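Local coordinates for lactaldehyde dehydrogenase (Escherichia coli, PDB 2IMP), which catalyses the irreversible, NAD-dependent oxidation of L-lactaldehyde to L-lactate, and also oxidises glycolaldehyde and L-glyceraldehyde, working as a homotetramer, at residues P4-M9 and D21-V26; V34-P39 and T181-I186; I159-A164 and G459-H464; V222-M227 and H467-T472. All blocks are in the same frame, centred on the assembly; numbering follows the deposited sequence.

Interaction 1 (P4-M9 and D21-V26); sequences PVQHPM and DAWIDV
Gln6 lays its side chain over one face of the Trp23 indole, joining two strands of the small N-terminal mixed sheet of this aldehyde dehydrogenase. In that sheet strand 5-11 and strand 23-27 are not direct neighbours: strand 34-39 runs between them, which agrees with the 8.5 Å separating the CA atoms of Gln6 and Trp23. The contact is therefore made by side chains reaching across the intervening strand, and it buries only 158 Å² in total. Two parts of Gln6 do the touching. Its CB packs against the far rim of the six-membered ring, 3.7 Å from Trp23 CH2, while the amide end reaches Trp23 CZ2 with NE2 at 3.4 Å. NE2 stands above the ring plane but is displaced toward the rim, and the amide is inclined by 35° to the indole, so the two flat groups are neither stacked in parallel nor edge-on. CG of Gln6 sits beside the backbone N (chi1 -51°) and the chain runs on extended, which carries the amide across the ring to the CZ2 side. The other end of that amide is anchored on the middle strand, where OE1 accepts a hydrogen bond from NE of Arg37; this probably limits how far the amide can turn. Trp23 is also buttressed within its own neighbourhood, since Trp18 meets it edge-to-face and Pro39 of strand 34-39 packs on it. At the border of the indole, near its plane, the backbone carbonyl of His7 brings its O to 3.6 Å from Trp23 CZ3.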
loop_
_atom_site.group_PDB
_atom_site.type_symbol
_atom_site.label_atom_id
_atom_site.label_comp_id
_atom_site.label_asym_id
_atom_site.label_seq_id
_atom_site.Cartn_x
_atom_site.Cartn_y
_atom_site.Cartn_z
ATOM N N PRO A 4 -5.976 43.234 -30.642
ATOM C CA PRO A 4 -6.140 41.955 -29.949
ATOM C C PRO A 4 -5.205 40.904 -30.587
ATOM O O PRO A 4 -5.307 40.602 -31.776
ATOM C CB PRO A 4 -7.615 41.637 -30.161
ATOM C CG PRO A 4 -7.873 42.195 -31.511
ATOM C CD PRO A 4 -7.156 43.525 -31.476
ATOM N N VAL A 5 -4.288 40.377 -29.786
ATOM C CA VAL A 5 -3.339 39.395 -30.272
ATOM C C VAL A 5 -3.996 38.125 -30.841
ATOM O O VAL A 5 -5.014 37.655 -30.334
ATOM C CB VAL A 5 -2.345 38.993 -29.150
ATOM C CG1 VAL A 5 -3.104 38.405 -27.971
ATOM C CG2 VAL A 5 -1.326 37.993 -29.676
ATOM N N GLN A 6 -3.417 37.608 -31.917
ATOM C CA GLN A 6 -3.906 36.386 -32.539
ATOM C C GLN A 6 -2.969 35.218 -32.171
ATOM O O GLN A 6 -1.841 35.137 -32.653
ATOM C CB GLN A 6 -3.995 36.570 -34.060
ATOM C CG GLN A 6 -4.773 37.842 -34.428
ATOM C CD GLN A 6 -5.467 37.744 -35.779
ATOM O OE1 GLN A 6 -6.569 38.290 -35.949
ATOM N NE2 GLN A 6 -4.838 37.099 -36.748
ATOM N N HIS A 7 -3.451 34.342 -31.298
ATOM C CA HIS A 7 -2.655 33.229 -30.801
ATOM C C HIS A 7 -2.429 32.032 -31.736
ATOM O O HIS A 7 -3.304 31.648 -32.515
ATOM C CB HIS A 7 -3.260 32.713 -29.489
ATOM C CG HIS A 7 -3.184 33.693 -28.358
ATOM N ND1 HIS A 7 -1.989 34.187 -27.881
ATOM C CD2 HIS A 7 -4.152 34.261 -27.603
ATOM C CE1 HIS A 7 -2.224 35.016 -26.880
ATOM N NE2 HIS A 7 -3.531 35.080 -26.690
ATOM N N PRO A 8 -1.219 31.452 -31.676
ATOM C CA PRO A 8 -0.846 30.289 -32.479
ATOM C C PRO A 8 -0.985 29.058 -31.556
ATOM O O PRO A 8 -1.057 29.201 -30.330
ATOM C CB PRO A 8 0.614 30.553 -32.800
ATOM C CG PRO A 8 1.101 31.155 -31.513
ATOM C CD PRO A 8 -0.013 32.117 -31.141
ATOM N N MET A 9 -1.036 27.872 -32.146
ATOM C CA MET A 9 -1.100 26.665 -31.348
ATOM C C MET A 9 0.321 26.189 -31.001
ATOM O O MET A 9 1.300 26.700 -31.554
ATOM C CB MET A 9 -1.841 25.553 -32.106
ATOM C CG MET A 9 -3.334 25.815 -32.310
ATOM S SD MET A 9 -4.211 24.451 -33.140
ATOM C CE MET A 9 -5.305 25.376 -34.244
ATOM N N ASP A 21 -8.929 30.711 -42.004
ATOM C CA ASP A 21 -9.548 32.028 -42.104
ATOM C C ASP A 21 -10.498 32.358 -40.944
ATOM O O ASP A 21 -10.847 33.519 -40.722
ATOM C CB ASP A 21 -10.318 32.148 -43.422
ATOM C CG ASP A 21 -9.407 32.163 -44.632
ATOM O OD1 ASP A 21 -9.928 32.066 -45.764
ATOM O OD2 ASP A 21 -8.174 32.281 -44.452
ATOM N N ALA A 22 -10.906 31.322 -40.216
ATOM C CA ALA A 22 -11.818 31.497 -39.098
ATOM C C ALA A 22 -11.139 31.635 -37.723
ATOM O O ALA A 22 -10.275 30.836 -37.350
ATOM C CB ALA A 22 -12.820 30.353 -39.067
ATOM N N TRP A 23 -11.539 32.670 -36.996
ATOM C CA TRP A 23 -11.017 32.926 -35.667
ATOM C C TRP A 23 -12.121 33.059 -34.608
ATOM O O TRP A 23 -13.263 33.382 -34.923
ATOM C CB TRP A 23 -10.183 34.211 -35.638
ATOM C CG TRP A 23 -8.945 34.184 -36.468
ATOM C CD1 TRP A 23 -8.847 34.450 -37.802
ATOM C CD2 TRP A 23 -7.617 33.901 -36.013
ATOM N NE1 TRP A 23 -7.538 34.355 -38.207
ATOM C CE2 TRP A 23 -6.764 34.017 -37.134
ATOM C CE3 TRP A 23 -7.066 33.556 -34.773
ATOM C CZ2 TRP A 23 -5.380 33.806 -37.046
ATOM C CZ3 TRP A 23 -5.691 33.346 -34.686
ATOM C CH2 TRP A 23 -4.865 33.471 -35.820
ATOM N N ILE A 24 -11.766 32.788 -33.363
ATOM C CA ILE A 24 -12.705 32.914 -32.263
ATOM C C ILE A 24 -12.305 34.071 -31.334
ATOM O O ILE A 24 -11.171 34.121 -30.853
ATOM C CB ILE A 24 -12.772 31.612 -31.433
ATOM C CG1 ILE A 24 -13.244 30.453 -32.315
ATOM C CG2 ILE A 24 -13.711 31.794 -30.253
ATOM C CD1 ILE A 24 -13.293 29.112 -31.597
ATOM N N ASP A 25 -13.220 35.005 -31.112
ATOM C CA ASP A 25 -12.914 36.129 -30.242
ATOM C C ASP A 25 -12.946 35.788 -28.745
ATOM O O ASP A 25 -13.876 35.143 -28.270
ATOM C CB ASP A 25 -13.891 37.294 -30.472
ATOM C CG ASP A 25 -13.694 37.983 -31.810
ATOM O OD1 ASP A 25 -12.540 38.292 -32.172
ATOM O OD2 ASP A 25 -14.708 38.231 -32.495
ATOM N N VAL A 26 -11.912 36.202 -28.027
ATOM C CA VAL A 26 -11.879 36.015 -26.588
ATOM C C VAL A 26 -12.248 37.350 -25.911
ATOM O O VAL A 26 -11.560 38.357 -26.080
ATOM C CB VAL A 26 -10.497 35.541 -26.105
ATOM C CG1 VAL A 26 -10.500 35.395 -24.592
ATOM C CG2 VAL A 26 -10.154 34.204 -26.758
#

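Interaction 2 (V34-P39 and T181-I186); sequences VISRIP and TPNNAI
With chi1 at 67°, the hydroxyl of Ser36 is tucked between its own backbone N and carbonyl carbon, while Asn183 carries CG beside its backbone N (chi1 -61°); together these rotations bring the hydroxyl to the carboxamide. Ser36 OG donates to Asn183 OD1 at 2.8 Å. The hydroxyl approaches in the carbonyl plane on a lone pair, at a C=O...donor angle of 105°. The amide nitrogen is covered from strand 34-39 as well, by the Ile35 methyl CD1 at 3.7 Å from Asn183 ND2. Ile35 and Ser36 can both face this way because they form a classic beta bulge opposite Val26 of strand 23-27. Two residues on, Ile38 adds an apolar contact, its CG2 branch lying 3.6 Å from Pro182 CG as the side chains pass at a slant. The sheet thus packs on the start of helix 183-195, where Glu93 of helix 83-94 accepts from the backbone N-H groups of Asn183 and Asn184. Asn183 OD1 also receives a weak hydrogen bond from His7 NE2 of strand 5-11. In this buried setting one amide oxygen gathers donors from two strands, which is likely to fix the carboxamide's rotation and tie the sheet to the helix.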
loop_
_atom_site.group_PDB
_atom_site.type_symbol
_atom_site.label_atom_id
_atom_site.label_comp_id
_atom_site.label_asym_id
_atom_site.label_seq_id
_atom_site.Cartn_x
_atom_site.Cartn_y
_atom_site.Cartn_z
ATOM N N VAL A 34 -13.025 42.679 -26.750
ATOM C CA VAL A 34 -12.182 41.622 -27.292
ATOM C C VAL A 34 -10.702 41.753 -26.867
ATOM O O VAL A 34 -10.005 42.678 -27.276
ATOM C CB VAL A 34 -12.269 41.590 -28.833
ATOM C CG1 VAL A 34 -11.400 40.467 -29.386
ATOM C CG2 VAL A 34 -13.718 41.396 -29.259
ATOM N N ILE A 35 -10.246 40.818 -26.044
ATOM C CA ILE A 35 -8.881 40.852 -25.546
ATOM C C ILE A 35 -7.873 40.013 -26.362
ATOM O O ILE A 35 -6.663 40.233 -26.306
ATOM C CB ILE A 35 -8.863 40.413 -24.073
ATOM C CG1 ILE A 35 -9.366 38.974 -23.945
ATOM C CG2 ILE A 35 -9.763 41.339 -23.259
ATOM C CD1 ILE A 35 -9.533 38.503 -22.511
ATOM N N SER A 36 -8.398 39.062 -27.121
ATOM C CA SER A 36 -7.568 38.209 -27.951
ATOM C C SER A 36 -8.384 37.338 -28.897
ATOM O O SER A 36 -9.610 37.289 -28.809
ATOM C CB SER A 36 -6.687 37.304 -27.082
ATOM O OG SER A 36 -7.470 36.363 -26.366
ATOM N N ARG A 37 -7.686 36.666 -29.802
ATOM C CA ARG A 37 -8.317 35.779 -30.754
ATOM C C ARG A 37 -7.556 34.454 -30.933
ATOM O O ARG A 37 -6.324 34.429 -30.977
ATOM C CB ARG A 37 -8.462 36.475 -32.113
ATOM C CG ARG A 37 -9.588 37.512 -32.170
ATOM C CD ARG A 37 -9.861 37.952 -33.604
ATOM N NE ARG A 37 -8.894 38.940 -34.073
ATOM C CZ ARG A 37 -9.004 40.248 -33.856
ATOM N NH1 ARG A 37 -10.043 40.726 -33.184
ATOM N NH2 ARG A 37 -8.071 41.078 -34.304
ATOM N N ILE A 38 -8.299 33.358 -31.009
ATOM C CA ILE A 38 -7.682 32.060 -31.201
ATOM C C ILE A 38 -8.204 31.350 -32.444
ATOM O O ILE A 38 -9.333 31.582 -32.879
ATOM C CB ILE A 38 -7.906 31.123 -29.987
ATOM C CG1 ILE A 38 -9.403 30.949 -29.736
ATOM C CG2 ILE A 38 -7.193 31.676 -28.767
ATOM C CD1 ILE A 38 -9.729 29.855 -28.736
ATOM N N PRO A 39 -7.382 30.482 -33.032
ATOM C CA PRO A 39 -7.844 29.780 -34.222
ATOM C C PRO A 39 -9.069 28.896 -33.985
ATOM O O PRO A 39 -9.221 28.289 -32.922
ATOM C CB PRO A 39 -6.616 28.973 -34.651
ATOM C CG PRO A 39 -5.794 28.862 -33.413
ATOM C CD PRO A 39 -5.964 30.201 -32.771
ATOM N N THR A 181 -11.375 30.862 -22.151
ATOM C CA THR A 181 -10.202 31.168 -21.336
ATOM C C THR A 181 -8.888 30.497 -21.829
ATOM O O THR A 181 -8.244 29.748 -21.094
ATOM C CB THR A 181 -10.448 30.754 -19.858
ATOM O OG1 THR A 181 -10.719 29.347 -19.789
ATOM C CG2 THR A 181 -11.640 31.507 -19.278
ATOM N N PRO A 182 -8.481 30.784 -23.073
ATOM C CA PRO A 182 -7.265 30.199 -23.638
ATOM C C PRO A 182 -5.952 30.963 -23.350
ATOM O O PRO A 182 -4.865 30.384 -23.421
ATOM C CB PRO A 182 -7.574 30.180 -25.124
ATOM C CG PRO A 182 -8.282 31.500 -25.292
ATOM C CD PRO A 182 -9.233 31.525 -24.104
ATOM N N ASN A 183 -6.064 32.248 -23.038
ATOM C CA ASN A 183 -4.884 33.070 -22.799
ATOM C C ASN A 183 -3.904 32.553 -21.746
ATOM O O ASN A 183 -2.696 32.515 -21.989
ATOM C CB ASN A 183 -5.302 34.501 -22.484
ATOM C CG ASN A 183 -6.050 35.131 -23.631
ATOM O OD1 ASN A 183 -5.848 34.749 -24.782
ATOM N ND2 ASN A 183 -6.909 36.098 -23.334
ATOM N N ASN A 184 -4.432 32.166 -20.591
ATOM C CA ASN A 184 -3.592 31.622 -19.541
ATOM C C ASN A 184 -2.870 30.349 -20.027
ATOM O O ASN A 184 -1.741 30.070 -19.626
ATOM C CB ASN A 184 -4.439 31.300 -18.308
ATOM C CG ASN A 184 -5.457 30.214 -18.571
ATOM O OD1 ASN A 184 -5.126 29.016 -18.523
ATOM N ND2 ASN A 184 -6.682 30.596 -18.860
ATOM N N ALA A 185 -3.538 29.604 -20.908
ATOM C CA ALA A 185 -2.969 28.385 -21.467
ATOM C C ALA A 185 -1.823 28.674 -22.457
ATOM O O ALA A 185 -0.860 27.913 -22.550
ATOM C CB ALA A 185 -4.049 27.571 -22.149
ATOM N N ILE A 186 -1.958 29.768 -23.205
ATOM C CA ILE A 186 -0.903 30.168 -24.119
ATOM C C ILE A 186 0.350 30.542 -23.316
ATOM O O ILE A 186 1.466 30.206 -23.686
ATOM C CB ILE A 186 -1.331 31.386 -24.992
ATOM C CG1 ILE A 186 -2.283 30.927 -26.097
ATOM C CG2 ILE A 186 -0.093 32.064 -25.605
ATOM C CD1 ILE A 186 -1.644 29.990 -27.098
#

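Interaction 3 (I159-A164 and G459-H464); sequences IARKMA and GADGKH. With LAC (lactic acid), chain E.
Arg161 grips Asp461 side-on through two nitrogens, one to each carboxylate oxygen. Arg161 NE donates to Asp461 OD1 at 2.9 Å, with an N-H...acceptor angle of 164°, and Arg161 NH2 to Asp461 OD2 at 2.8 Å, meeting its syn lone pair. The guanidinium and carboxylate are nearly coplanar, which suits a bidentate salt bridge. The remaining nitrogen serves the ligand: Arg161 NH1 reaches lactate O at 2.8 Å in an almost straight bond (176°), at the edge of the guanidinium. CG of Arg161 lies anti to the backbone N (chi1 -167°), which sends the chain past Ala460, whose CB is 3.8 Å from Arg161 CD. Glu443, itself a lactate-binding residue, forms a second salt bridge with Arg161 NH2. Farther back, a water accepts from Asp461 N and donates to Arg161 O, joining the two backbones. In the second shell Tyr111 is hydrogen-bonded to Asp461 OD1. Exchanging Arg161 for a leucine would probably leave the buried Asp461 carboxylate without its charged mate and cost the lactate oxygen this donor. Together with Glu251 and Asn286, which also hydrogen-bond the lactate, the arrangement belongs to the substrate site of the aldehyde dehydrogenase fold, here with an arginine that binds the product carboxylate.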
loop_
_atom_site.group_PDB
_atom_site.type_symbol
_atom_site.label_atom_id
_atom_site.label_comp_id
_atom_site.label_asym_id
_atom_site.label_seq_id
_atom_site.Cartn_x
_atom_site.Cartn_y
_atom_site.Cartn_z
ATOM N N ILE A 159 -4.848 22.914 -16.116
ATOM C CA ILE A 159 -3.823 22.492 -17.058
ATOM C C ILE A 159 -2.843 21.545 -16.328
ATOM O O ILE A 159 -2.539 20.452 -16.788
ATOM C CB ILE A 159 -2.978 23.683 -17.582
ATOM C CG1 ILE A 159 -3.840 24.654 -18.387
ATOM C CG2 ILE A 159 -1.846 23.166 -18.450
ATOM C CD1 ILE A 159 -3.108 25.948 -18.731
ATOM N N ALA A 160 -2.378 22.009 -15.172
ATOM C CA ALA A 160 -1.450 21.255 -14.351
ATOM C C ALA A 160 -2.075 19.987 -13.757
ATOM O O ALA A 160 -1.439 18.934 -13.707
ATOM C CB ALA A 160 -0.911 22.141 -13.224
ATOM N N ARG A 161 -3.323 20.106 -13.318
ATOM C CA ARG A 161 -4.012 18.968 -12.730
ATOM C C ARG A 161 -4.007 17.735 -13.651
ATOM O O ARG A 161 -4.060 16.594 -13.182
ATOM C CB ARG A 161 -5.446 19.346 -12.381
ATOM C CG ARG A 161 -6.150 18.336 -11.482
ATOM C CD ARG A 161 -7.561 18.803 -11.143
ATOM N NE ARG A 161 -7.808 18.763 -9.708
ATOM C CZ ARG A 161 -8.912 19.214 -9.121
ATOM N NH1 ARG A 161 -9.893 19.744 -9.849
ATOM N NH2 ARG A 161 -9.032 19.142 -7.800
ATOM N N LYS A 162 -3.940 17.982 -14.957
ATOM C CA LYS A 162 -3.902 16.885 -15.912
ATOM C C LYS A 162 -2.482 16.588 -16.460
ATOM O O LYS A 162 -2.049 15.451 -16.431
ATOM C CB LYS A 162 -4.871 17.153 -17.074
ATOM C CG LYS A 162 -6.303 17.405 -16.616
ATOM C CD LYS A 162 -7.247 17.674 -17.782
ATOM C CE LYS A 162 -8.606 18.171 -17.287
ATOM N NZ LYS A 162 -9.279 17.212 -16.364
ATOM N N MET A 163 -1.766 17.617 -16.914
ATOM C CA MET A 163 -0.428 17.421 -17.470
ATOM C C MET A 163 0.681 16.982 -16.476
ATOM O O MET A 163 1.571 16.219 -16.848
ATOM C CB MET A 163 0.027 18.685 -18.230
ATOM C CG MET A 163 0.509 19.853 -17.368
ATOM S SD MET A 163 2.222 19.689 -16.770
ATOM C CE MET A 163 3.150 20.060 -18.246
ATOM N N ALA A 164 0.625 17.460 -15.235
ATOM C CA ALA A 164 1.637 17.093 -14.247
ATOM C C ALA A 164 1.693 15.563 -13.968
ATOM O O ALA A 164 2.750 14.943 -14.100
ATOM C CB ALA A 164 1.407 17.876 -12.942
ATOM N N GLY A 459 -10.684 10.180 -11.256
ATOM C CA GLY A 459 -10.523 11.304 -10.358
ATOM C C GLY A 459 -9.194 12.001 -10.517
ATOM O O GLY A 459 -8.399 11.638 -11.385
ATOM N N ALA A 460 -8.961 13.005 -9.673
ATOM C CA ALA A 460 -7.721 13.772 -9.706
ATOM C C ALA A 460 -7.110 14.069 -8.316
ATOM O O ALA A 460 -7.799 14.005 -7.288
ATOM C CB ALA A 460 -7.947 15.084 -10.458
ATOM N N ASP A 461 -5.819 14.396 -8.329
ATOM C CA ASP A 461 -5.039 14.726 -7.140
ATOM C C ASP A 461 -4.513 13.515 -6.332
ATOM O O ASP A 461 -5.029 12.398 -6.437
ATOM C CB ASP A 461 -5.835 15.629 -6.186
ATOM C CG ASP A 461 -6.501 16.812 -6.891
ATOM O OD1 ASP A 461 -6.074 17.195 -7.996
ATOM O OD2 ASP A 461 -7.457 17.372 -6.317
ATOM N N GLY A 462 -3.473 13.773 -5.544
ATOM C CA GLY A 462 -2.886 12.749 -4.701
ATOM C C GLY A 462 -2.420 11.505 -5.415
ATOM O O GLY A 462 -2.281 11.484 -6.633
ATOM N N LYS A 463 -2.170 10.461 -4.636
ATOM C CA LYS A 463 -1.709 9.193 -5.174
ATOM C C LYS A 463 -2.685 8.562 -6.195
ATOM O O LYS A 463 -2.281 8.075 -7.250
ATOM C CB LYS A 463 -1.475 8.214 -4.020
ATOM C CG LYS A 463 -0.903 6.871 -4.429
ATOM C CD LYS A 463 -0.801 5.946 -3.224
ATOM C CE LYS A 463 -2.183 5.662 -2.632
ATOM N NZ LYS A 463 -2.097 4.876 -1.367
ATOM N N HIS A 464 -3.967 8.587 -5.863
ATOM C CA HIS A 464 -4.972 8.018 -6.742
ATOM C C HIS A 464 -5.131 8.794 -8.055
ATOM O O HIS A 464 -5.406 8.209 -9.094
ATOM C CB HIS A 464 -6.300 7.917 -5.994
ATOM C CG HIS A 464 -6.207 7.095 -4.746
ATOM N ND1 HIS A 464 -5.909 5.750 -4.761
ATOM C CD2 HIS A 464 -6.299 7.446 -3.441
ATOM C CE1 HIS A 464 -5.817 5.307 -3.525
ATOM N NE2 HIS A 464 -6.048 6.312 -2.699
HETATM C C LAC E . -12.449 21.921 -8.702
HETATM C CA LAC E . -12.922 22.612 -9.946
HETATM C CB LAC E . -11.882 23.662 -10.376
HETATM O O LAC E . -12.234 20.709 -8.713
HETATM O OHN LAC E . -13.052 21.662 -11.017
HETATM O OXT LAC E . -12.308 22.626 -7.574
HETATM O O HOH W 1 -4.494 14.491 -10.763
#

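Interaction 4 (V222-M227 and H467-T472); sequences VAMVSM and HEYLQT
The phenol ring of Tyr469 carries the terminal methyl of Met224 on one face, while its hydroxyl points past the rim toward Ser226. Met224 CE stands 3.5 Å from the centroid of the Tyr469 ring and 18° off the normal, a CH-pi contact displaced somewhat toward the CE2 side, with Tyr469 CE2 at 3.3 Å. The sulfur is above the same face but farther, Met224 SD being 5.3 Å from the Tyr469 centroid, so this Met-aromatic contact leads with its methyl. Met224 is extended as far as SD and then bends (chi3 80°), which turns CE onto the ring; SD itself lies 3.6 Å from the backbone O of Glu468. Beyond the rim, Tyr469 OH is 3.6 Å from Ser226 CB, and one water lies within hydrogen-bonding distance of both hydroxyls. Ser226 OG is also hydrogen-bonded to Lys162 NZ of helix 155-168. Putting a valine in place of Tyr469 would probably open a gap over the Met224 methyl and leave the bridging water without its phenol partner. Tyr469 belongs to a type I beta turn, His467 to Leu470, that leads from helix 462-467 into strand 470-478. The ring is wedged between strand 222-227 and helix 155-168, where Lys162, Pro165 and Ala166 pack on it, while strand 134-149 pairs with both strand 222-227 and strand 470-478.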
loop_
_atom_site.group_PDB
_atom_site.type_symbol
_atom_site.label_atom_id
_atom_site.label_comp_id
_atom_site.label_asym_id
_atom_site.label_seq_id
_atom_site.Cartn_x
_atom_site.Cartn_y
_atom_site.Cartn_z
ATOM N N VAL A 222 -5.149 7.982 -28.921
ATOM C CA VAL A 222 -5.275 8.468 -27.552
ATOM C C VAL A 222 -5.609 7.337 -26.550
ATOM O O VAL A 222 -6.622 6.666 -26.699
ATOM C CB VAL A 222 -6.374 9.560 -27.452
ATOM C CG1 VAL A 222 -6.573 9.984 -25.999
ATOM C CG2 VAL A 222 -5.984 10.764 -28.307
ATOM N N ALA A 223 -4.741 7.125 -25.563
ATOM C CA ALA A 223 -4.973 6.093 -24.558
ATOM C C ALA A 223 -6.040 6.516 -23.512
ATOM O O ALA A 223 -6.804 5.696 -23.007
ATOM C CB ALA A 223 -3.667 5.753 -23.856
ATOM N N MET A 224 -6.073 7.809 -23.210
ATOM C CA MET A 224 -7.042 8.344 -22.269
ATOM C C MET A 224 -7.379 9.823 -22.491
ATOM O O MET A 224 -6.498 10.638 -22.768
ATOM C CB MET A 224 -6.561 8.171 -20.816
ATOM C CG MET A 224 -7.542 8.742 -19.770
ATOM S SD MET A 224 -7.130 8.409 -18.027
ATOM C CE MET A 224 -5.857 9.687 -17.729
ATOM N N VAL A 225 -8.665 10.141 -22.400
ATOM C CA VAL A 225 -9.103 11.514 -22.516
ATOM C C VAL A 225 -9.582 12.045 -21.151
ATOM O O VAL A 225 -10.443 11.445 -20.507
ATOM C CB VAL A 225 -10.240 11.690 -23.570
ATOM C CG1 VAL A 225 -11.448 10.822 -23.221
ATOM C CG2 VAL A 225 -10.647 13.167 -23.637
ATOM N N SER A 226 -8.975 13.136 -20.704
ATOM C CA SER A 226 -9.335 13.744 -19.436
ATOM C C SER A 226 -10.046 15.080 -19.618
ATOM O O SER A 226 -9.564 15.952 -20.340
ATOM C CB SER A 226 -8.091 13.949 -18.570
ATOM O OG SER A 226 -8.434 14.597 -17.355
ATOM N N MET A 227 -11.189 15.234 -18.966
ATOM C CA MET A 227 -11.943 16.462 -19.098
ATOM C C MET A 227 -12.692 16.923 -17.844
ATOM O O MET A 227 -13.198 16.118 -17.062
ATOM C CB MET A 227 -12.933 16.330 -20.268
ATOM C CG MET A 227 -13.944 17.468 -20.394
ATOM S SD MET A 227 -15.490 17.182 -19.491
ATOM C CE MET A 227 -16.409 18.667 -19.902
ATOM N N HIS A 467 -2.268 7.687 -10.184
ATOM C CA HIS A 467 -2.487 6.349 -10.714
ATOM C C HIS A 467 -3.435 6.291 -11.918
ATOM O O HIS A 467 -3.403 5.330 -12.679
ATOM C CB HIS A 467 -2.970 5.413 -9.599
ATOM C CG HIS A 467 -1.901 5.056 -8.610
ATOM N ND1 HIS A 467 -2.152 4.371 -7.443
ATOM C CD2 HIS A 467 -0.561 5.282 -8.630
ATOM C CE1 HIS A 467 -1.024 4.189 -6.785
ATOM N NE2 HIS A 467 -0.041 4.731 -7.485
ATOM N N GLU A 468 -4.278 7.310 -12.078
ATOM C CA GLU A 468 -5.165 7.340 -13.238
ATOM C C GLU A 468 -4.346 7.352 -14.552
ATOM O O GLU A 468 -4.832 6.952 -15.606
ATOM C CB GLU A 468 -6.076 8.585 -13.221
ATOM C CG GLU A 468 -7.188 8.609 -12.171
ATOM C CD GLU A 468 -8.115 7.397 -12.239
ATOM O OE1 GLU A 468 -8.288 6.826 -13.340
ATOM O OE2 GLU A 468 -8.681 7.025 -11.186
ATOM N N TYR A 469 -3.100 7.816 -14.453
ATOM C CA TYR A 469 -2.215 7.891 -15.611
ATOM C C TYR A 469 -1.261 6.705 -15.767
ATOM O O TYR A 469 -0.296 6.745 -16.535
ATOM C CB TYR A 469 -1.425 9.206 -15.583
ATOM C CG TYR A 469 -2.298 10.382 -15.949
ATOM C CD1 TYR A 469 -3.063 11.038 -14.984
ATOM C CD2 TYR A 469 -2.421 10.792 -17.280
ATOM C CE1 TYR A 469 -3.935 12.076 -15.337
ATOM C CE2 TYR A 469 -3.287 11.826 -17.644
ATOM C CZ TYR A 469 -4.043 12.460 -16.666
ATOM O OH TYR A 469 -4.927 13.459 -17.024
ATOM N N LEU A 470 -1.557 5.654 -15.023
ATOM C CA LEU A 470 -0.765 4.446 -15.066
ATOM C C LEU A 470 -1.614 3.205 -15.324
ATOM O O LEU A 470 -2.785 3.163 -14.971
ATOM C CB LEU A 470 -0.021 4.263 -13.740
ATOM C CG LEU A 470 1.111 5.246 -13.433
ATOM C CD1 LEU A 470 1.463 5.187 -11.948
ATOM C CD2 LEU A 470 2.318 4.912 -14.307
ATOM N N GLN A 471 -1.021 2.229 -15.984
ATOM C CA GLN A 471 -1.687 0.970 -16.224
ATOM C C GLN A 471 -0.743 -0.174 -15.872
ATOM O O GLN A 471 0.476 0.004 -15.847
ATOM C CB GLN A 471 -2.182 0.851 -17.671
ATOM C CG GLN A 471 -1.108 0.831 -18.739
ATOM C CD GLN A 471 -1.713 0.894 -20.135
ATOM O OE1 GLN A 471 -2.886 0.557 -20.333
ATOM N NE2 GLN A 471 -0.915 1.318 -21.109
ATOM N N THR A 472 -1.305 -1.336 -15.605
ATOM C CA THR A 472 -0.486 -2.447 -15.188
ATOM C C THR A 472 -0.058 -3.443 -16.255
ATOM O O THR A 472 -0.763 -3.693 -17.233
ATOM C CB THR A 472 -1.200 -3.239 -14.079
ATOM O OG1 THR A 472 -2.445 -3.739 -14.587
ATOM C CG2 THR A 472 -1.484 -2.343 -12.885
HETATM O O HOH W 2 -6.887 13.762 -15.544
#

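In the fold
Interactions 1 and 2 are neighbours, their centres about 7 Å apart, and share the small N-terminal sheet: strand 34-39 lies between strands 5-11 and 23-27. Interactions 3 and 4 form a second pair, with centres about 11 Å apart, joined by the bond from Lys162 NZ to Ser226 OG and by the chain itself, since helix 462-467 runs into strand 470-478. Interaction 2 reaches interaction 3 through Ile159 against Asn184 and Ala185, though their centres are about 24 Å apart. Along the chain interaction 1 closes first, whereas interaction 3 crosses both 2 and 4. Segments 459-464 and 467-472, near the chain's end, come back against helix 155-168 and strand 222-227, and interactions 3 and 4 both touch the second subunit.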